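Local coordinates for protein ZmpA Glycopeptidase (Clostridium perfringens, PDB 6XSX) that acts as a glycopeptidase, probably cleaving the peptide backbone of glycan-bearing proteins, and is represented here by the M60 metalloprotease catalytic module of a much longer protein, at residues L402-E407 against Y424-N429; F406-M411 against K430-N435. All blocks are in the same frame, centred on the assembly; numbering follows the deposited sequence.

Overall arrangement
Both contacts fasten the same short helix, 403-408, to the loop that leads from helix 415-421 to helix 437-440, and their centres lie 9 Å apart. Contact 1 joins the start of the helix to 424-429 and is partly buried: an exposed lysine makes a salt bridge, beside a small leucine-proline patch. Contact 2 joins the C-terminal end of the helix to 430-435 and is buried; there an indole lies against an arginine chain, and most polar ends find partners outside the two segments. E404 links the two, since one carboxylate oxygen meets K426 in contact 1 while OE1 touches CH2 of W432 from contact 2.

Contact 1 of 2, residues L402-E407 against Y424-N429; sequences LSEHFE and YPKPSN
E404 and K426 meet because one chain is straight and the other is folded. In E404, CG stands anti to the backbone N (chi1 172°) and the rest of the chain is extended, which carries the carboxylate well clear of the helix. K426 bends near its end, at chi3 (81°) and chi4 (63°), and this double turn swings the ammonium across the glutamate at about a right angle. The resulting salt bridge places K426 NZ 2.8 Å from E404 OE2 and nearly in line with the C-O bond. Only OE2 takes part, for E404 OE1 lies 4.9 Å from K426 NZ. The other oxygen, OE1, forms a salt bridge with NE of R408 one turn along the helix, so the carboxylate is shared between two cations, which would favour its charged form.

Deeper in, the contact is apolar. The L402 side chain starts off away from the loop, yet its CD2 methyl comes within 3.9 Å of CG on the P427 ring, which projects toward the helix. Each of the two buries about as much of its own surface as either member of the ion pair, and the total buried is 143 Å². L402 also packs on A394 of helix 383-398.

Residues 425-427 all have polyproline II backbone angles, and the carbonyl O of P425 accepts a backbone hydrogen bond from D401. Two residues of this polyproline II stretch, K426 and P427, pack on L402 and E404 at the N-terminal turn of helix 403-408, with L402 at the N-cap, in the helical part of the M60 catalytic module.

Contact 2 of 2, residues F406-M411 against K430-N435; sequences FERHGM and KLWYAN
R408 and W432 meet in a CH-pi contact at the C-terminal end of helix 403-408, which finishes in a Schellman motif: G410, with positive phi, is the first residue to leave helical angles, G410 N bonds E407 O, and M411 N makes a weak bond to F406 O. Along 430-435, K430 comes first. Its CA lies 3.8 Å from the indole plane of W432, toward the rim of one face, while its NZ is engaged by E482. L431 opens a short 3-10 turn, in which the N of Y433 bonds the O of K430; its side chain touches Y361 of helix 347-361, and its CB packs beside H405.

W432 carries the contact. Its CG sits between the backbone N and the carbonyl carbon (chi1 45°), which presents the second indole face to R408. CD of R408 stands 3.4 Å from the centroid of the five-membered ring, 16° off the normal, and the chain then runs on past the six-membered ring, with NE of R408 3.4 Å from CZ2 of W432. The guanidinium and indole planes are 5° apart. NH2 of R408 forms a salt bridge with D333, and NH1 bonds the carbonyl O of V330. Beside it, NE2 of H409 lies 4.2 Å from CB of W432; this nitrogen bonds Q357, whose own amide bonds the carbonyls of W432 and A434.

Next, the Y433 ring has NE1 of W432 above its rim. A434 takes the chain out of the turn, its N bonded to the O of L431. N435, whose OD1 caps the N of K437, closes the segment by sending ND2 back to the O of Y433 at 3.2 Å.

Contact 1 of 2, residues L402-E407 against Y424-N429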
loop_
_atom_site.group_PDB
_atom_site.type_symbol
_atom_site.label_atom_id
_atom_site.label_comp_id
_atom_site.label_asym_id
_atom_site.label_seq_id
_atom_site.Cartn_x
_atom_site.Cartn_y
_atom_site.Cartn_z
ATOM N N LEU A 402 10.385 -10.175 22.715
ATOM C CA LEU A 402 9.882 -10.853 21.532
ATOM C C LEU A 402 10.967 -11.677 20.842
ATOM O O LEU A 402 10.780 -12.087 19.700
ATOM C CB LEU A 402 9.259 -9.821 20.588
ATOM C CG LEU A 402 8.003 -9.148 21.134
ATOM C CD1 LEU A 402 7.463 -8.133 20.142
ATOM C CD2 LEU A 402 6.938 -10.188 21.471
ATOM N N SER A 403 12.073 -11.961 21.551
ATOM C CA SER A 403 13.161 -12.731 20.962
ATOM C C SER A 403 12.682 -14.122 20.540
ATOM O O SER A 403 12.953 -14.554 19.419
ATOM C CB SER A 403 14.377 -12.797 21.867
ATOM O OG SER A 403 15.113 -11.575 21.802
ATOM N N GLU A 404 11.962 -14.805 21.444
ATOM C CA GLU A 404 11.465 -16.147 21.184
ATOM C C GLU A 404 10.527 -16.144 19.972
ATOM O O GLU A 404 10.637 -17.010 19.098
ATOM C CB GLU A 404 10.814 -16.739 22.438
ATOM C CG GLU A 404 10.113 -18.059 22.172
ATOM C CD GLU A 404 9.533 -18.738 23.398
ATOM O OE1 GLU A 404 9.001 -19.856 23.252
ATOM O OE2 GLU A 404 9.609 -18.142 24.495
ATOM N N HIS A 405 9.610 -15.164 19.928
ATOM C CA HIS A 405 8.652 -15.009 18.837
ATOM C C HIS A 405 9.369 -15.054 17.484
ATOM O O HIS A 405 8.996 -15.814 16.590
ATOM C CB HIS A 405 7.847 -13.705 19.022
ATOM C CG HIS A 405 6.891 -13.413 17.911
ATOM N ND1 HIS A 405 5.686 -14.077 17.775
ATOM C CD2 HIS A 405 6.958 -12.537 16.883
ATOM C CE1 HIS A 405 5.057 -13.626 16.705
ATOM N NE2 HIS A 405 5.812 -12.672 16.146
ATOM N N PHE A 406 10.413 -14.232 17.349
ATOM C CA PHE A 406 11.124 -14.118 16.089
ATOM C C PHE A 406 11.998 -15.348 15.834
ATOM O O PHE A 406 12.060 -15.829 14.700
ATOM C CB PHE A 406 11.900 -12.804 16.030
ATOM C CG PHE A 406 11.064 -11.585 15.718
ATOM C CD1 PHE A 406 10.723 -11.272 14.409
ATOM C CD2 PHE A 406 10.645 -10.730 16.731
ATOM C CE1 PHE A 406 9.970 -10.142 14.125
ATOM C CE2 PHE A 406 9.893 -9.598 16.447
ATOM C CZ PHE A 406 9.556 -9.306 15.141
ATOM N N GLU A 407 12.661 -15.876 16.874
ATOM C CA GLU A 407 13.490 -17.048 16.633
ATOM C C GLU A 407 12.633 -18.268 16.271
ATOM O O GLU A 407 13.108 -19.157 15.564
ATOM C CB GLU A 407 14.632 -17.214 17.645
ATOM C CG GLU A 407 14.275 -17.897 18.944
ATOM C CD GLU A 407 15.358 -17.847 20.018
ATOM O OE1 GLU A 407 14.990 -17.750 21.205
ATOM O OE2 GLU A 407 16.563 -17.903 19.676
ATOM N N TYR A 424 12.402 -6.741 29.172
ATOM C CA TYR A 424 10.952 -6.850 29.252
ATOM C C TYR A 424 10.537 -8.275 29.606
ATOM O O TYR A 424 11.260 -9.231 29.331
ATOM C CB TYR A 424 10.291 -6.462 27.926
ATOM C CG TYR A 424 10.685 -5.101 27.419
ATOM C CD1 TYR A 424 10.325 -3.955 28.113
ATOM C CD2 TYR A 424 11.430 -4.963 26.257
ATOM C CE1 TYR A 424 10.698 -2.698 27.664
ATOM C CE2 TYR A 424 11.802 -3.713 25.790
ATOM C CZ TYR A 424 11.430 -2.579 26.497
ATOM O OH TYR A 424 11.790 -1.344 26.051
ATOM N N PRO A 425 9.329 -8.465 30.182
ATOM C CA PRO A 425 8.789 -9.809 30.389
ATOM C C PRO A 425 8.513 -10.468 29.038
ATOM O O PRO A 425 8.173 -9.788 28.074
ATOM C CB PRO A 425 7.475 -9.559 31.152
ATOM C CG PRO A 425 7.096 -8.127 30.816
ATOM C CD PRO A 425 8.411 -7.400 30.625
ATOM N N LYS A 426 8.694 -11.791 28.972
ATOM C CA LYS A 426 8.220 -12.584 27.849
ATOM C C LYS A 426 6.706 -12.410 27.722
ATOM O O LYS A 426 6.038 -12.164 28.725
ATOM C CB LYS A 426 8.559 -14.059 28.085
ATOM C CG LYS A 426 10.052 -14.380 28.078
ATOM C CD LYS A 426 10.385 -15.766 28.609
ATOM C CE LYS A 426 10.182 -16.868 27.591
ATOM N NZ LYS A 426 11.090 -16.717 26.426
ATOM N N PRO A 427 6.115 -12.531 26.505
ATOM C CA PRO A 427 4.656 -12.550 26.370
ATOM C C PRO A 427 4.140 -13.775 27.119
ATOM O O PRO A 427 4.853 -14.767 27.249
ATOM C CB PRO A 427 4.361 -12.784 24.879
ATOM C CG PRO A 427 5.711 -12.736 24.169
ATOM C CD PRO A 427 6.810 -12.678 25.215
ATOM N N SER A 428 2.910 -13.691 27.629
ATOM C CA SER A 428 2.328 -14.857 28.262
ATOM C C SER A 428 1.400 -15.564 27.281
ATOM O O SER A 428 0.737 -16.523 27.655
ATOM C CB SER A 428 1.611 -14.489 29.537
ATOM O OG SER A 428 0.623 -13.499 29.288
ATOM N N ASN A 429 1.329 -15.048 26.047
ATOM C CA ASN A 429 0.566 -15.664 24.974
ATOM C C ASN A 429 1.543 -16.158 23.914
ATOM O O ASN A 429 2.561 -15.513 23.651
ATOM C CB ASN A 429 -0.360 -14.672 24.263
ATOM C CG ASN A 429 -1.335 -13.960 25.179
ATOM O OD1 ASN A 429 -0.982 -12.974 25.829
ATOM N ND2 ASN A 429 -2.566 -14.450 25.225
#

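Contact 2 of 2, residues F406-M411 against K430-N435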
loop_
_atom_site.group_PDB
_atom_site.type_symbol
_atom_site.label_atom_id
_atom_site.label_comp_id
_atom_site.label_asym_id
_atom_site.label_seq_id
_atom_site.Cartn_x
_atom_site.Cartn_y
_atom_site.Cartn_z
ATOM N N PHE A 406 10.413 -14.232 17.349
ATOM C CA PHE A 406 11.124 -14.118 16.089
ATOM C C PHE A 406 11.998 -15.348 15.834
ATOM O O PHE A 406 12.060 -15.829 14.700
ATOM C CB PHE A 406 11.900 -12.804 16.030
ATOM C CG PHE A 406 11.064 -11.585 15.718
ATOM C CD1 PHE A 406 10.723 -11.272 14.409
ATOM C CD2 PHE A 406 10.645 -10.730 16.731
ATOM C CE1 PHE A 406 9.970 -10.142 14.125
ATOM C CE2 PHE A 406 9.893 -9.598 16.447
ATOM C CZ PHE A 406 9.556 -9.306 15.141
ATOM N N GLU A 407 12.661 -15.876 16.874
ATOM C CA GLU A 407 13.490 -17.048 16.633
ATOM C C GLU A 407 12.633 -18.268 16.271
ATOM O O GLU A 407 13.108 -19.157 15.564
ATOM C CB GLU A 407 14.632 -17.214 17.645
ATOM C CG GLU A 407 14.275 -17.897 18.944
ATOM C CD GLU A 407 15.358 -17.847 20.018
ATOM O OE1 GLU A 407 14.990 -17.750 21.205
ATOM O OE2 GLU A 407 16.563 -17.903 19.676
ATOM N N ARG A 408 11.349 -18.276 16.671
ATOM C CA ARG A 408 10.484 -19.395 16.314
ATOM C C ARG A 408 10.154 -19.379 14.820
ATOM O O ARG A 408 9.814 -20.409 14.252
ATOM C CB ARG A 408 9.222 -19.425 17.178
ATOM C CG ARG A 408 9.461 -19.938 18.590
ATOM C CD ARG A 408 8.136 -20.163 19.285
ATOM N NE ARG A 408 8.347 -20.835 20.551
ATOM C CZ ARG A 408 8.186 -22.140 20.754
ATOM N NH1 ARG A 408 7.802 -22.938 19.764
ATOM N NH2 ARG A 408 8.422 -22.639 21.955
ATOM N N HIS A 409 10.263 -18.205 14.188
ATOM C CA HIS A 409 10.045 -18.063 12.755
ATOM C C HIS A 409 11.305 -18.441 11.974
ATOM O O HIS A 409 11.301 -18.419 10.737
ATOM C CB HIS A 409 9.587 -16.633 12.431
ATOM C CG HIS A 409 8.135 -16.405 12.681
ATOM N ND1 HIS A 409 7.183 -16.583 11.696
ATOM C CD2 HIS A 409 7.465 -16.034 13.795
ATOM C CE1 HIS A 409 5.990 -16.312 12.188
ATOM N NE2 HIS A 409 6.134 -15.976 13.476
ATOM N N GLY A 410 12.380 -18.750 12.714
ATOM C CA GLY A 410 13.622 -19.250 12.147
ATOM C C GLY A 410 14.665 -18.153 11.951
ATOM O O GLY A 410 15.655 -18.365 11.263
ATOM N N MET A 411 14.435 -16.983 12.554
ATOM C CA MET A 411 15.411 -15.908 12.504
ATOM C C MET A 411 16.493 -16.175 13.548
ATOM O O MET A 411 16.212 -16.748 14.601
ATOM C CB MET A 411 14.748 -14.561 12.797
ATOM C CG MET A 411 15.720 -13.410 12.765
ATOM S SD MET A 411 14.999 -11.932 13.488
ATOM C CE MET A 411 13.666 -11.635 12.327
ATOM N N LYS A 430 1.204 -17.285 23.278
ATOM C CA LYS A 430 1.980 -17.793 22.158
ATOM C C LYS A 430 1.615 -17.005 20.900
ATOM O O LYS A 430 0.846 -17.467 20.057
ATOM C CB LYS A 430 1.803 -19.312 22.040
ATOM C CG LYS A 430 2.168 -20.083 23.306
ATOM C CD LYS A 430 2.290 -21.588 23.080
ATOM C CE LYS A 430 2.702 -22.350 24.323
ATOM N NZ LYS A 430 2.606 -23.814 24.107
ATOM N N LEU A 431 2.180 -15.802 20.790
ATOM C CA LEU A 431 1.789 -14.843 19.770
ATOM C C LEU A 431 2.043 -15.420 18.378
ATOM O O LEU A 431 1.403 -14.997 17.421
ATOM C CB LEU A 431 2.557 -13.536 19.984
ATOM C CG LEU A 431 2.334 -12.821 21.319
ATOM C CD1 LEU A 431 3.219 -11.590 21.395
ATOM C CD2 LEU A 431 0.871 -12.430 21.514
ATOM N N TRP A 432 2.950 -16.403 18.275
ATOM C CA TRP A 432 3.286 -16.988 16.983
ATOM C C TRP A 432 2.168 -17.882 16.449
ATOM O O TRP A 432 2.288 -18.408 15.345
ATOM C CB TRP A 432 4.621 -17.743 17.025
ATOM C CG TRP A 432 4.762 -18.616 18.237
ATOM C CD1 TRP A 432 4.448 -19.939 18.337
ATOM C CD2 TRP A 432 5.224 -18.212 19.539
ATOM N NE1 TRP A 432 4.696 -20.395 19.605
ATOM C CE2 TRP A 432 5.173 -19.359 20.366
ATOM C CE3 TRP A 432 5.677 -17.002 20.085
ATOM C CZ2 TRP A 432 5.561 -19.328 21.708
ATOM C CZ3 TRP A 432 6.049 -16.969 21.414
ATOM C CH2 TRP A 432 5.994 -18.117 22.212
ATOM N N TYR A 433 1.083 -18.053 17.213
ATOM C CA TYR A 433 -0.069 -18.788 16.702
ATOM C C TYR A 433 -1.065 -17.847 16.016
ATOM O O TYR A 433 -2.067 -18.312 15.476
ATOM C CB TYR A 433 -0.764 -19.601 17.803
ATOM C CG TYR A 433 -0.019 -20.805 18.338
ATOM C CD1 TYR A 433 0.963 -21.445 17.594
ATOM C CD2 TYR A 433 -0.330 -21.340 19.581
ATOM C CE1 TYR A 433 1.649 -22.544 18.085
ATOM C CE2 TYR A 433 0.342 -22.444 20.087
ATOM C CZ TYR A 433 1.335 -23.050 19.335
ATOM O OH TYR A 433 2.007 -24.137 19.816
ATOM N N ALA A 434 -0.802 -16.527 16.029
ATOM C CA ALA A 434 -1.707 -15.581 15.387
ATOM C C ALA A 434 -1.873 -15.944 13.914
ATOM O O ALA A 434 -0.908 -16.343 13.261
ATOM C CB ALA A 434 -1.208 -14.158 15.524
ATOM N N ASN A 435 -3.106 -15.796 13.416
ATOM C CA ASN A 435 -3.432 -16.029 12.015
ATOM C C ASN A 435 -4.712 -15.271 11.662
ATOM O O ASN A 435 -5.386 -14.739 12.541
ATOM C CB ASN A 435 -3.477 -17.526 11.681
ATOM C CG ASN A 435 -4.657 -18.236 12.303
ATOM O OD1 ASN A 435 -5.771 -18.128 11.801
ATOM N ND2 ASN A 435 -4.434 -18.953 13.397
#